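Local structure of quinoline 2-oxidoreductase large subunit (Pseudomonas putida, 1T3Q) at residues E94-T99 / P330-V335; P178-A181 / V187-Q190; N317-D322 / V339-I344; T658-V663 / I747-A752. The protein binds the molybdenum and pterin cytosine dinucleotide cofactor and, as in other molybdenum hydroxylases of the xanthine dehydrogenase family, probably houses the site where quinoline is oxidised. All blocks are in the same frame, centred on the assembly; numbering follows the deposited sequence.

The four contacts follow the chain from its hammerhead domain into both molybdopterin-binding regions. Contact 1 ties the two kinds of region together across 231 residues, and contact 2 falls between its segments in sequence. Contacts 2 and 3 reach the same mixed sheet, with centres 17 Å apart. Contact 1 adjoins contact 3, centre to centre 14 Å, where L334 O lies 3.2 Å from V339 N in a probable hydrogen bond. Contact 4 comes last and packs helix 744-761 on a separate four-stranded sheet, its centre 21 Å from that of contact 3. Contacts 1, 3 and 4 are buried, whereas contact 2 lies at the surface, so the set samples both local and long-range joins in the cofactor-binding subunit.

Contact 1 (E94-T99 / P330-V335); sequences EGFQTT and PWTQLV
F96 meets T332 and L334 with the far end of its ring, a worked example of how one aromatic side chain can close the gap between two loops distant in sequence. Its CG lies anti to the backbone N (chi1 -175°), which extends the ring from 94-99 toward the other loop. There the ring lies obliquely against both partners. CZ reaches the branch point of the threonine, at 3.7 Å from T332 CB, with T332 CG2 4.0 Å from the same F96 CZ. Along one side of the ring, F96 CE1 comes within 3.7 Å of L334 CG, and both leucine methyls remain close to it, L334 CD2 standing 3.9 Å from F96 CE1.

The loop carrying these partners has its own internal hold. With chi1 of 77°, T332 places OG1 to accept the backbone N-H of L334 across 3.2 Å in a nearly straight bond (165°), forming an ST turn. This turn presents both side chains to the same ring. A serine at F96 would probably leave T332 CB and L334 CG without their aromatic partner and open a gap between the loops.

Next to T332, W331 packs its indole against Y545 of the molybdenum pocket; L334 itself lies about 13 Å from the bound molybdenum group. The contact thus joins the hammerhead-family region to the cofactor-binding region close to the active site. Around it, F96 also touches V166 and S167 on strand 165-170, T98 and T99 pack on strand 87-89, and the 330-335 loop leads directly into helix 337-342.

Contact 2 (P178-A181 / V187-Q190); sequences PIFA and VRGQ
The torsions of F180 and R188 turn two flat groups face to face: F180 has CG anti to the carbonyl carbon (chi1 -80°), and the arginine chain bends at chi3 (94°) to lay its guanidinium on the ring. The result is a cation-pi stack bridging a helix-turn-strand unit, between helix 177-182 and strand 185-193, and it illustrates how a side-chain stack can link a helix to the strand that follows it. The two residues approach from opposite directions, yet their planes finish only 8° apart. R188 CZ lies 4.2 Å from the centroid of the F180 ring, displaced from its centre, so the overlap is that of an offset stack.

Strand 185-193 pairs with strand 298-306, V187 and G189 bonding through their backbones to L304 and M302. F180 rests on A305 of that neighbour and on E316 of strand 312-322. E316 also forms a long, weak ion pair with R188, which would add a modest electrostatic pull to the stack. The nearest approach between ring and guanidinium is 3.6 Å, from R188 NH2 to F180 CD2.

Contact 3 (N317-D322 / V339-I344); sequences NRSITD and VGNAVI. With SO4 (sulfate ion), chain K.
This is a buried strand-to-helix contact, in which N341 and I344 of 339-344 pack against N317 and S319 of strand 312-322. The amide of N341 spans both strand residues: its CG lies 3.9 Å from S319 CB and 4.1 Å from N317 OD1. The two asparagine amides are not stacked, their planes being turned 54° apart. N317 OD1 also has I344 CD1 at 3.8 Å, and it is satisfied by a hydrogen bond from N300 ND2 on the adjacent antiparallel strand 298-306.

Strand 312-322, helix 337-342 and strand 352-360 form a beta-alpha-beta unit whose two strands are parallel, and the contact packs the helix of that crossover on its first strand. S319 OG is hydrogen-bonded to S337 at the start of the helix. An alanine at N341 would probably open a gap beside S319 CB and leave the N317 amide with less to pack on.

R318, pointing away from the helix, shows the strand's alternation. Its chain runs extended from CG to NE, presenting the guanidinium edge to a bound sulfate, probably from the crystallisation liquor. Sulfate O3 lies in the guanidinium plane, accepting from R318 NH2 at 2.6 Å and R318 NH1 at 2.9 Å; R168 holds the same ion.

Contact 4 (T658-V663 / I747-A752); sequences TDFFAV and ISAPAA
A helix packed on a mixed four-stranded sheet is the setting here: F660 of strand 655-665 reaches A749 and A752 on helix 744-761, within the part of the molecule that binds the pterin cofactor. Here a bulky ring on the sheet is matched by two alanines on the helix. A749 and A752 stand three positions apart, so their methyls project from neighbouring turns toward the strand. The end of the ring meets them obliquely, with F660 CZ at 3.8 Å from A749 CB and a looser 4.3 Å from A752 CB. F660 CE1 stays near the first methyl too, 3.9 Å from A749 CB. The carbonyl oxygen of the same alanine lies in the plane of the ring at its edge, 3.9 Å between A749 O and F660 CZ. A chi1 of -131°, off the usual staggered positions, swings the ring nearer the helix than its CB direction alone suggests.

P750 follows A749 and interrupts the regular bonding, leaving a kink at this turn; A752 N still donates to S748 O over 3.2 Å. Just before F660 on the strand, T658 and D659 both face I645 in a classic beta bulge. T658 OG1 donates to D659 OD2 across 2.7 Å, on the anti side of the carboxylate and 35° out of its plane, while R445 makes a salt bridge to D659.

F661 and V663 turn to helix 426-437 instead. Strand 655-665 is therefore placed between helices, the layered alpha/beta packing of a molybdopterin-binding domain, with helix 744-761 starting just after E743 of the molybdenum pocket.

Contact 1 (E94-T99 / P330-V335)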
loop_
_atom_site.group_PDB
_atom_site.type_symbol
_atom_site.label_atom_id
_atom_site.label_comp_id
_atom_site.label_asym_id
_atom_site.label_seq_id
_atom_site.Cartn_x
_atom_site.Cartn_y
_atom_site.Cartn_z
ATOM N N GLU B 94 -15.920 3.463 41.699
ATOM C CA GLU B 94 -17.143 3.200 42.452
ATOM C C GLU B 94 -18.298 4.125 42.071
ATOM O O GLU B 94 -18.174 5.350 42.123
ATOM C CB GLU B 94 -16.874 3.318 43.956
ATOM C CG GLU B 94 -18.074 2.939 44.818
ATOM C CD GLU B 94 -17.860 3.227 46.292
ATOM O OE1 GLU B 94 -18.756 2.892 47.099
ATOM O OE2 GLU B 94 -16.801 3.791 46.648
ATOM N N GLY B 95 -19.424 3.526 41.691
ATOM C CA GLY B 95 -20.594 4.306 41.325
ATOM C C GLY B 95 -20.629 4.790 39.885
ATOM O O GLY B 95 -21.599 5.415 39.463
ATOM N N PHE B 96 -19.583 4.500 39.122
ATOM C CA PHE B 96 -19.533 4.938 37.728
ATOM C C PHE B 96 -20.592 4.225 36.900
ATOM O O PHE B 96 -20.745 3.010 36.996
ATOM C CB PHE B 96 -18.158 4.647 37.118
ATOM C CG PHE B 96 -17.992 5.186 35.724
ATOM C CD1 PHE B 96 -17.659 6.524 35.518
ATOM C CD2 PHE B 96 -18.198 4.368 34.618
ATOM C CE1 PHE B 96 -17.536 7.041 34.221
ATOM C CE2 PHE B 96 -18.077 4.874 33.319
ATOM C CZ PHE B 96 -17.744 6.214 33.125
ATOM N N GLN B 97 -21.314 4.981 36.079
ATOM C CA GLN B 97 -22.342 4.400 35.228
ATOM C C GLN B 97 -21.829 4.135 33.816
ATOM O O GLN B 97 -21.520 5.059 33.066
ATOM C CB GLN B 97 -23.567 5.312 35.157
ATOM C CG GLN B 97 -24.381 5.379 36.442
ATOM C CD GLN B 97 -25.785 5.882 36.192
ATOM O OE1 GLN B 97 -26.073 7.073 36.336
ATOM N NE2 GLN B 97 -26.667 4.976 35.791
ATOM N N THR B 98 -21.745 2.858 33.465
ATOM C CA THR B 98 -21.288 2.449 32.147
ATOM C C THR B 98 -22.293 2.893 31.096
ATOM O O THR B 98 -23.487 2.968 31.366
ATOM C CB THR B 98 -21.169 0.912 32.052
ATOM O OG1 THR B 98 -20.118 0.459 32.909
ATOM C CG2 THR B 98 -20.888 0.479 30.625
ATOM N N THR B 99 -21.808 3.213 29.904
ATOM C CA THR B 99 -22.706 3.582 28.823
ATOM C C THR B 99 -22.307 2.752 27.620
ATOM O O THR B 99 -21.156 2.339 27.489
ATOM C CB THR B 99 -22.625 5.084 28.438
ATOM O OG1 THR B 99 -21.284 5.420 28.064
ATOM C CG2 THR B 99 -23.082 5.965 29.597
ATOM N N PRO B 330 -11.677 6.092 25.071
ATOM C CA PRO B 330 -11.569 5.456 26.390
ATOM C C PRO B 330 -11.547 6.336 27.644
ATOM O O PRO B 330 -11.487 5.809 28.754
ATOM C CB PRO B 330 -10.269 4.688 26.261
ATOM C CG PRO B 330 -9.394 5.739 25.566
ATOM C CD PRO B 330 -10.333 6.347 24.510
ATOM N N TRP B 331 -11.608 7.655 27.490
ATOM C CA TRP B 331 -11.520 8.548 28.647
ATOM C C TRP B 331 -12.769 8.712 29.504
ATOM O O TRP B 331 -12.660 8.936 30.711
ATOM C CB TRP B 331 -11.038 9.930 28.190
ATOM C CG TRP B 331 -9.970 9.837 27.142
ATOM C CD1 TRP B 331 -10.045 10.286 25.854
ATOM C CD2 TRP B 331 -8.706 9.172 27.261
ATOM N NE1 TRP B 331 -8.913 9.937 25.162
ATOM C CE2 TRP B 331 -8.073 9.253 26.000
ATOM C CE3 TRP B 331 -8.049 8.513 28.309
ATOM C CZ2 TRP B 331 -6.813 8.695 25.755
ATOM C CZ3 TRP B 331 -6.794 7.957 28.067
ATOM C CH2 TRP B 331 -6.191 8.053 26.797
ATOM N N THR B 332 -13.938 8.602 28.875
ATOM C CA THR B 332 -15.236 8.758 29.536
ATOM C C THR B 332 -15.422 10.177 30.049
ATOM O O THR B 332 -14.574 11.046 29.831
ATOM C CB THR B 332 -15.434 7.755 30.721
ATOM O OG1 THR B 332 -14.700 8.193 31.874
ATOM C CG2 THR B 332 -14.949 6.365 30.321
ATOM N N GLN B 333 -16.538 10.418 30.725
ATOM C CA GLN B 333 -16.820 11.738 31.254
ATOM C C GLN B 333 -15.877 12.120 32.396
ATOM O O GLN B 333 -15.873 13.265 32.845
ATOM C CB GLN B 333 -18.285 11.815 31.701
ATOM C CG GLN B 333 -19.248 11.613 30.530
ATOM C CD GLN B 333 -20.706 11.812 30.893
ATOM O OE1 GLN B 333 -21.589 11.670 30.041
ATOM N NE2 GLN B 333 -20.971 12.137 32.147
ATOM N N LEU B 334 -15.066 11.167 32.847
ATOM C CA LEU B 334 -14.123 11.438 33.933
ATOM C C LEU B 334 -12.945 12.259 33.412
ATOM O O LEU B 334 -12.112 12.727 34.190
ATOM C CB LEU B 334 -13.604 10.131 34.536
ATOM C CG LEU B 334 -14.638 9.161 35.117
ATOM C CD1 LEU B 334 -13.914 8.065 35.898
ATOM C CD2 LEU B 334 -15.600 9.915 36.031
ATOM N N VAL B 335 -12.902 12.446 32.096
ATOM C CA VAL B 335 -11.818 13.185 31.454
ATOM C C VAL B 335 -11.732 14.650 31.899
ATOM O O VAL B 335 -10.675 15.276 31.800
ATOM C CB VAL B 335 -11.947 13.096 29.903
ATOM C CG1 VAL B 335 -13.086 13.963 29.415
ATOM C CG2 VAL B 335 -10.631 13.479 29.242
#

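Contact 2 (P178-A181 / V187-Q190)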
loop_
_atom_site.group_PDB
_atom_site.type_symbol
_atom_site.label_atom_id
_atom_site.label_comp_id
_atom_site.label_asym_id
_atom_site.label_seq_id
_atom_site.Cartn_x
_atom_site.Cartn_y
_atom_site.Cartn_z
ATOM N N PRO B 178 -15.643 26.020 59.267
ATOM C CA PRO B 178 -15.014 26.830 60.313
ATOM C C PRO B 178 -13.751 27.553 59.844
ATOM O O PRO B 178 -13.429 28.628 60.345
ATOM C CB PRO B 178 -14.745 25.816 61.425
ATOM C CG PRO B 178 -14.613 24.516 60.686
ATOM C CD PRO B 178 -15.706 24.603 59.658
ATOM N N ILE B 179 -13.035 26.978 58.884
ATOM C CA ILE B 179 -11.829 27.632 58.388
ATOM C C ILE B 179 -12.206 28.892 57.606
ATOM O O ILE B 179 -11.632 29.960 57.820
ATOM C CB ILE B 179 -10.993 26.680 57.493
ATOM C CG1 ILE B 179 -10.490 25.502 58.331
ATOM C CG2 ILE B 179 -9.818 27.439 56.878
ATOM C CD1 ILE B 179 -9.682 24.459 57.558
ATOM N N PHE B 180 -13.182 28.773 56.707
ATOM C CA PHE B 180 -13.621 29.923 55.926
ATOM C C PHE B 180 -14.265 30.973 56.816
ATOM O O PHE B 180 -14.247 32.160 56.503
ATOM C CB PHE B 180 -14.612 29.503 54.834
ATOM C CG PHE B 180 -13.955 28.923 53.625
ATOM C CD1 PHE B 180 -13.657 27.566 53.559
ATOM C CD2 PHE B 180 -13.572 29.748 52.569
ATOM C CE1 PHE B 180 -12.985 27.039 52.458
ATOM C CE2 PHE B 180 -12.899 29.230 51.467
ATOM C CZ PHE B 180 -12.603 27.874 51.411
ATOM N N ALA B 181 -14.825 30.533 57.934
ATOM C CA ALA B 181 -15.480 31.454 58.849
ATOM C C ALA B 181 -14.511 32.250 59.717
ATOM O O ALA B 181 -14.831 33.362 60.137
ATOM C CB ALA B 181 -16.454 30.691 59.735
ATOM N N VAL B 187 -11.456 34.074 49.385
ATOM C CA VAL B 187 -11.788 34.459 48.019
ATOM C C VAL B 187 -12.549 33.270 47.469
ATOM O O VAL B 187 -12.177 32.121 47.721
ATOM C CB VAL B 187 -10.542 34.723 47.133
ATOM C CG1 VAL B 187 -9.876 36.021 47.557
ATOM C CG2 VAL B 187 -9.569 33.553 47.211
ATOM N N ARG B 188 -13.621 33.541 46.733
ATOM C CA ARG B 188 -14.432 32.475 46.170
ATOM C C ARG B 188 -14.890 32.855 44.774
ATOM O O ARG B 188 -14.966 34.032 44.428
ATOM C CB ARG B 188 -15.660 32.222 47.053
ATOM C CG ARG B 188 -15.352 32.284 48.543
ATOM C CD ARG B 188 -16.534 31.882 49.422
ATOM N NE ARG B 188 -16.489 30.466 49.777
ATOM C CZ ARG B 188 -16.851 29.980 50.961
ATOM N NH1 ARG B 188 -17.288 30.795 51.914
ATOM N NH2 ARG B 188 -16.762 28.678 51.198
ATOM N N GLY B 189 -15.190 31.846 43.975
ATOM C CA GLY B 189 -15.654 32.105 42.632
ATOM C C GLY B 189 -16.446 30.943 42.084
ATOM O O GLY B 189 -16.245 29.788 42.471
ATOM N N GLN B 190 -17.374 31.259 41.194
ATOM C CA GLN B 190 -18.170 30.235 40.548
ATOM C C GLN B 190 -17.707 30.282 39.099
ATOM O O GLN B 190 -18.281 30.978 38.258
ATOM C CB GLN B 190 -19.657 30.555 40.689
ATOM C CG GLN B 190 -20.081 30.694 42.149
ATOM C CD GLN B 190 -21.581 30.781 42.321
ATOM O OE1 GLN B 190 -22.249 31.573 41.656
ATOM N NE2 GLN B 190 -22.122 29.970 43.226
#

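Contact 3 (N317-D322 / V339-I344)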
loop_
_atom_site.group_PDB
_atom_site.type_symbol
_atom_site.label_atom_id
_atom_site.label_comp_id
_atom_site.label_asym_id
_atom_site.label_seq_id
_atom_site.Cartn_x
_atom_site.Cartn_y
_atom_site.Cartn_z
ATOM N N ASN B 317 -13.568 22.843 46.432
ATOM C CA ASN B 317 -13.958 22.862 45.026
ATOM C C ASN B 317 -15.019 21.839 44.676
ATOM O O ASN B 317 -14.842 20.640 44.886
ATOM C CB ASN B 317 -12.753 22.639 44.110
ATOM C CG ASN B 317 -13.081 22.906 42.638
ATOM O OD1 ASN B 317 -12.758 22.108 41.759
ATOM N ND2 ASN B 317 -13.718 24.040 42.372
ATOM N N ARG B 318 -16.126 22.332 44.141
ATOM C CA ARG B 318 -17.232 21.490 43.700
ATOM C C ARG B 318 -17.139 21.594 42.181
ATOM O O ARG B 318 -17.390 22.653 41.607
ATOM C CB ARG B 318 -18.558 22.058 44.205
ATOM C CG ARG B 318 -19.811 21.392 43.656
ATOM C CD ARG B 318 -21.044 22.083 44.230
ATOM N NE ARG B 318 -22.278 21.749 43.524
ATOM C CZ ARG B 318 -22.901 20.579 43.607
ATOM N NH1 ARG B 318 -22.411 19.613 44.372
ATOM N NH2 ARG B 318 -24.016 20.378 42.920
ATOM N N SER B 319 -16.745 20.502 41.543
ATOM C CA SER B 319 -16.569 20.483 40.098
ATOM C C SER B 319 -17.626 19.635 39.400
ATOM O O SER B 319 -17.823 18.473 39.743
ATOM C CB SER B 319 -15.169 19.949 39.777
ATOM O OG SER B 319 -14.872 20.047 38.396
ATOM N N ILE B 320 -18.297 20.220 38.411
ATOM C CA ILE B 320 -19.332 19.505 37.673
ATOM C C ILE B 320 -19.044 19.567 36.177
ATOM O O ILE B 320 -18.739 20.631 35.640
ATOM C CB ILE B 320 -20.725 20.110 37.924
ATOM C CG1 ILE B 320 -20.969 20.256 39.428
ATOM C CG2 ILE B 320 -21.794 19.212 37.307
ATOM C CD1 ILE B 320 -22.189 21.089 39.772
ATOM N N THR B 321 -19.151 18.421 35.515
ATOM C CA THR B 321 -18.892 18.315 34.085
ATOM C C THR B 321 -20.159 18.044 33.282
ATOM O O THR B 321 -20.975 17.196 33.659
ATOM C CB THR B 321 -17.892 17.163 33.793
ATOM O OG1 THR B 321 -16.615 17.474 34.362
ATOM C CG2 THR B 321 -17.735 16.945 32.294
ATOM N N ASP B 322 -20.324 18.779 32.184
ATOM C CA ASP B 322 -21.459 18.571 31.285
ATOM C C ASP B 322 -20.911 17.479 30.372
ATOM O O ASP B 322 -20.158 17.762 29.437
ATOM C CB ASP B 322 -21.752 19.841 30.482
ATOM C CG ASP B 322 -22.968 19.694 29.585
ATOM O OD1 ASP B 322 -22.995 18.738 28.783
ATOM O OD2 ASP B 322 -23.892 20.532 29.682
ATOM N N VAL B 339 -10.484 13.781 36.712
ATOM C CA VAL B 339 -9.027 13.871 36.696
ATOM C C VAL B 339 -8.557 15.265 37.093
ATOM O O VAL B 339 -7.454 15.426 37.623
ATOM C CB VAL B 339 -8.444 13.508 35.316
ATOM C CG1 VAL B 339 -8.779 12.063 34.989
ATOM C CG2 VAL B 339 -8.979 14.448 34.245
ATOM N N GLY B 340 -9.400 16.266 36.850
ATOM C CA GLY B 340 -9.057 17.635 37.203
ATOM C C GLY B 340 -8.912 17.836 38.704
ATOM O O GLY B 340 -7.942 18.440 39.170
ATOM N N ASN B 341 -9.877 17.334 39.472
ATOM C CA ASN B 341 -9.826 17.481 40.922
ATOM C C ASN B 341 -8.654 16.740 41.548
ATOM O O ASN B 341 -8.187 17.110 42.625
ATOM C CB ASN B 341 -11.134 17.004 41.565
ATOM C CG ASN B 341 -12.217 18.065 41.538
ATOM O OD1 ASN B 341 -13.202 17.981 42.271
ATOM N ND2 ASN B 341 -12.047 19.069 40.684
ATOM N N ALA B 342 -8.172 15.696 40.880
ATOM C CA ALA B 342 -7.045 14.943 41.414
ATOM C C ALA B 342 -5.798 15.818 41.532
ATOM O O ALA B 342 -4.977 15.618 42.426
ATOM C CB ALA B 342 -6.751 13.733 40.534
ATOM N N VAL B 343 -5.653 16.789 40.634
ATOM C CA VAL B 343 -4.482 17.668 40.658
ATOM C C VAL B 343 -4.845 19.117 40.969
ATOM O O VAL B 343 -4.100 20.039 40.629
ATOM C CB VAL B 343 -3.738 17.642 39.297
ATOM C CG1 VAL B 343 -3.272 16.221 38.972
ATOM C CG2 VAL B 343 -4.647 18.163 38.199
ATOM N N ILE B 344 -5.981 19.316 41.629
ATOM C CA ILE B 344 -6.466 20.656 41.957
ATOM C C ILE B 344 -5.525 21.511 42.825
ATOM O O ILE B 344 -5.590 22.741 42.779
ATOM C CB ILE B 344 -7.862 20.576 42.640
ATOM C CG1 ILE B 344 -8.579 21.922 42.533
ATOM C CG2 ILE B 344 -7.719 20.187 44.106
ATOM C CD1 ILE B 344 -9.059 22.240 41.125
HETATM S S SO4 K . -26.223 17.755 44.371
HETATM O O1 SO4 K . -26.117 17.353 45.789
HETATM O O2 SO4 K . -27.107 18.932 44.256
HETATM O O3 SO4 K . -24.888 18.102 43.861
HETATM O O4 SO4 K . -26.778 16.640 43.581
#

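Contact 4 (T658-V663 / I747-A752)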
loop_
_atom_site.group_PDB
_atom_site.type_symbol
_atom_site.label_atom_id
_atom_site.label_comp_id
_atom_site.label_asym_id
_atom_site.label_seq_id
_atom_site.Cartn_x
_atom_site.Cartn_y
_atom_site.Cartn_z
ATOM N N THR B 658 -1.314 41.245 24.362
ATOM C CA THR B 658 -0.140 41.923 23.839
ATOM C C THR B 658 1.188 41.243 24.125
ATOM O O THR B 658 2.143 41.418 23.371
ATOM C CB THR B 658 -0.052 43.359 24.380
ATOM O OG1 THR B 658 0.110 43.324 25.802
ATOM C CG2 THR B 658 -1.314 44.127 24.037
ATOM N N ASP B 659 1.253 40.482 25.214
ATOM C CA ASP B 659 2.483 39.804 25.590
ATOM C C ASP B 659 2.209 38.436 26.200
ATOM O O ASP B 659 1.166 38.211 26.806
ATOM C CB ASP B 659 3.250 40.631 26.626
ATOM C CG ASP B 659 3.579 42.024 26.139
ATOM O OD1 ASP B 659 4.665 42.210 25.552
ATOM O OD2 ASP B 659 2.751 42.931 26.346
ATOM N N PHE B 660 3.161 37.531 26.036
ATOM C CA PHE B 660 3.045 36.204 26.615
ATOM C C PHE B 660 4.441 35.724 26.966
ATOM O O PHE B 660 5.365 35.783 26.147
ATOM C CB PHE B 660 2.357 35.235 25.652
ATOM C CG PHE B 660 1.247 34.449 26.295
ATOM C CD1 PHE B 660 1.526 33.485 27.259
ATOM C CD2 PHE B 660 -0.081 34.711 25.975
ATOM C CE1 PHE B 660 0.495 32.798 27.903
ATOM C CE2 PHE B 660 -1.119 34.028 26.611
ATOM C CZ PHE B 660 -0.830 33.071 27.577
ATOM N N PHE B 661 4.585 35.280 28.206
ATOM C CA PHE B 661 5.854 34.798 28.721
ATOM C C PHE B 661 5.656 33.365 29.189
ATOM O O PHE B 661 4.651 33.052 29.827
ATOM C CB PHE B 661 6.289 35.666 29.898
ATOM C CG PHE B 661 6.303 37.142 29.594
ATOM C CD1 PHE B 661 7.408 37.735 28.990
ATOM C CD2 PHE B 661 5.210 37.938 29.916
ATOM C CE1 PHE B 661 7.420 39.105 28.714
ATOM C CE2 PHE B 661 5.214 39.306 29.641
ATOM C CZ PHE B 661 6.319 39.888 29.041
ATOM N N ALA B 662 6.609 32.497 28.869
ATOM C CA ALA B 662 6.514 31.102 29.268
ATOM C C ALA B 662 7.817 30.564 29.840
ATOM O O ALA B 662 8.898 30.835 29.318
ATOM C CB ALA B 662 6.087 30.243 28.075
ATOM N N VAL B 663 7.700 29.808 30.924
ATOM C CA VAL B 663 8.846 29.160 31.548
ATOM C C VAL B 663 8.469 27.684 31.568
ATOM O O VAL B 663 7.452 27.309 32.153
ATOM C CB VAL B 663 9.078 29.637 32.992
ATOM C CG1 VAL B 663 10.143 28.769 33.650
ATOM C CG2 VAL B 663 9.507 31.094 32.999
ATOM N N ILE B 747 -2.836 23.740 29.704
ATOM C CA ILE B 747 -3.223 23.493 31.084
ATOM C C ILE B 747 -3.120 24.829 31.809
ATOM O O ILE B 747 -4.039 25.248 32.504
ATOM C CB ILE B 747 -2.260 22.503 31.791
ATOM C CG1 ILE B 747 -2.440 21.092 31.230
ATOM C CG2 ILE B 747 -2.497 22.525 33.298
ATOM C CD1 ILE B 747 -1.429 20.102 31.764
ATOM N N SER B 748 -1.996 25.505 31.590
ATOM C CA SER B 748 -1.677 26.759 32.262
ATOM C C SER B 748 -1.918 28.096 31.554
ATOM O O SER B 748 -2.391 29.041 32.176
ATOM C CB SER B 748 -0.216 26.684 32.723
ATOM O OG SER B 748 0.237 27.903 33.278
ATOM N N ALA B 749 -1.587 28.199 30.271
ATOM C CA ALA B 749 -1.787 29.472 29.580
ATOM C C ALA B 749 -3.219 30.023 29.670
ATOM O O ALA B 749 -3.415 31.231 29.773
ATOM C CB ALA B 749 -1.348 29.357 28.114
ATOM N N PRO B 750 -4.243 29.155 29.635
ATOM C CA PRO B 750 -5.585 29.739 29.726
ATOM C C PRO B 750 -5.767 30.489 31.044
ATOM O O PRO B 750 -6.426 31.527 31.100
ATOM C CB PRO B 750 -6.501 28.522 29.624
ATOM C CG PRO B 750 -5.691 27.552 28.791
ATOM C CD PRO B 750 -4.312 27.704 29.392
ATOM N N ALA B 751 -5.181 29.950 32.110
ATOM C CA ALA B 751 -5.283 30.566 33.422
ATOM C C ALA B 751 -4.619 31.938 33.413
ATOM O O ALA B 751 -5.127 32.884 34.003
ATOM C CB ALA B 751 -4.637 29.664 34.477
ATOM N N ALA B 752 -3.484 32.042 32.728
ATOM C CA ALA B 752 -2.764 33.310 32.641
ATOM C C ALA B 752 -3.617 34.396 31.989
ATOM O O ALA B 752 -3.615 35.543 32.439
ATOM C CB ALA B 752 -1.460 33.123 31.855
#